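Local coordinates for angiopoietin-related protein 6 (Homo sapiens, PDB 6Y43) that probably acts as a secreted, angiopoietin-like growth factor through its calcium-binding, fibrinogen-like C-terminal globe, at residues A[10-15]-A[35-40]. Residues are numbered along the deposited sequence; the frame is centred on the assembly and turned at random.
Sequences QDCAEA and VSVWCE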
# COMPACT_ATOMS: atom_id res chain seq x y z
N GLN A 10 5.07 4.83 18.08
CA GLN A 10 6.04 4.35 17.11
C GLN A 10 5.35 3.71 15.92
O GLN A 10 5.82 3.82 14.78
CB GLN A 10 6.99 3.35 17.77
CG GLN A 10 8.09 2.90 16.84
CD GLN A 10 9.16 2.07 17.51
OE1 GLN A 10 9.21 1.96 18.73
NE2 GLN A 10 10.02 1.46 16.70
N ASP A 11 4.23 3.05 16.16
CA ASP A 11 3.43 2.45 15.10
C ASP A 11 2.07 2.04 15.67
O ASP A 11 1.81 2.16 16.87
CB ASP A 11 4.16 1.25 14.51
CG ASP A 11 4.68 0.31 15.58
OD1 ASP A 11 3.89 -0.09 16.47
OD2 ASP A 11 5.87 -0.05 15.53
N CYS A 12 1.20 1.57 14.77
CA CYS A 12 -0.15 1.19 15.18
C CYS A 12 -0.12 0.02 16.16
O CYS A 12 -0.98 -0.08 17.04
CB CYS A 12 -0.99 0.84 13.95
SG CYS A 12 -1.31 2.30 12.91
N ALA A 13 0.84 -0.88 16.01
CA ALA A 13 0.95 -2.01 16.93
C ALA A 13 1.17 -1.53 18.36
O ALA A 13 0.56 -2.05 19.30
CB ALA A 13 2.08 -2.93 16.48
N GLU A 14 2.01 -0.50 18.55
CA GLU A 14 2.21 0.01 19.91
C GLU A 14 0.92 0.59 20.49
O GLU A 14 0.58 0.34 21.65
CB GLU A 14 3.33 1.05 19.91
CG GLU A 14 3.57 1.61 21.30
CD GLU A 14 4.66 2.64 21.35
OE1 GLU A 14 4.70 3.53 20.47
OE2 GLU A 14 5.47 2.57 22.29
N ALA A 15 0.16 1.33 19.68
CA ALA A 15 -1.14 1.83 20.12
C ALA A 15 -2.08 0.68 20.49
O ALA A 15 -2.76 0.72 21.52
CB ALA A 15 -1.74 2.70 19.03
N VAL A 35 3.20 12.07 11.90
CA VAL A 35 2.33 11.95 10.75
C VAL A 35 1.07 11.22 11.18
O VAL A 35 1.14 10.28 11.97
CB VAL A 35 3.03 11.18 9.60
CG1 VAL A 35 2.13 11.04 8.41
CG2 VAL A 35 4.32 11.85 9.23
N SER A 36 -0.08 11.65 10.67
CA SER A 36 -1.34 10.95 10.93
C SER A 36 -1.54 9.82 9.93
O SER A 36 -1.38 10.00 8.72
CB SER A 36 -2.53 11.90 10.87
OG SER A 36 -2.55 12.77 12.00
N VAL A 37 -1.93 8.65 10.44
CA VAL A 37 -2.16 7.47 9.62
C VAL A 37 -3.45 6.83 10.10
O VAL A 37 -3.87 7.04 11.24
CB VAL A 37 -1.02 6.44 9.71
CG1 VAL A 37 0.29 7.11 9.56
CG2 VAL A 37 -1.12 5.69 11.05
N TRP A 38 -4.07 6.02 9.24
CA TRP A 38 -5.14 5.13 9.67
C TRP A 38 -4.55 3.83 10.21
O TRP A 38 -3.69 3.22 9.56
CB TRP A 38 -6.10 4.83 8.52
CG TRP A 38 -7.35 4.13 8.96
CD1 TRP A 38 -7.53 2.77 9.15
CD2 TRP A 38 -8.60 4.74 9.28
NE1 TRP A 38 -8.82 2.52 9.56
CE2 TRP A 38 -9.50 3.71 9.63
CE3 TRP A 38 -9.06 6.06 9.27
CZ2 TRP A 38 -10.83 3.96 10.01
CZ3 TRP A 38 -10.39 6.31 9.64
CH2 TRP A 38 -11.24 5.26 10.00
N CYS A 39 -5.00 3.42 11.40
CA CYS A 39 -4.65 2.14 12.01
C CYS A 39 -5.85 1.22 11.93
O CYS A 39 -6.94 1.58 12.39
CB CYS A 39 -4.27 2.28 13.49
SG CYS A 39 -2.84 3.23 13.93
N GLU A 40 -5.65 0.03 11.35
CA GLU A 40 -6.63 -1.06 11.39
C GLU A 40 -6.35 -1.85 12.66
O GLU A 40 -5.33 -2.54 12.78
CB GLU A 40 -6.53 -1.93 10.13
CG GLU A 40 -7.28 -3.24 10.25
CD GLU A 40 -8.74 -3.02 10.52
OE1 GLU A 40 -9.40 -2.33 9.71
OE2 GLU A 40 -9.23 -3.55 11.53
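Cys12 and Cys39 carry almost the same first torsion, -67° and -64°, and this places each SG beside its own backbone N, anti to the carbonyl carbon, and sends both sulfurs into the gap between helix and strand. The disulfide they form, Cys12 SG to Cys39 SG at 2.1 Å, lies in the N-terminal part of the fibrinogen-like fold and illustrates how one covalent link can fasten a short helix to a beta-sheet. Its left-handed chi3 of -79° sets the two CB-SG bonds nearly perpendicular in projection along the S-S bond, while the backbones are drawn to 5.6 Å between Cys12 CA and Cys39 CA. The remaining packing is slight: Val37, two residues earlier on the same side of strand 33-40, brings its CG2 methyl to 3.9 Å from Cys12 SG. Tyr26 of the adjacent strand 24-30 touches Cys39 as well as Ala15 of the helix, and both cysteines are buried. The bridge is anchored in the helix's first turn, which carries a side-chain cap and a second side-chain bond of its own. Asp11 is the N-cap, its OD1 accepting from Glu14 N at 2.8 Å. Glu14 reaches back beyond the cap with an extended side chain, and its OE1, approached nearly along the C-O axis, accepts an almost straight 2.7 Å bond from Gln10 N.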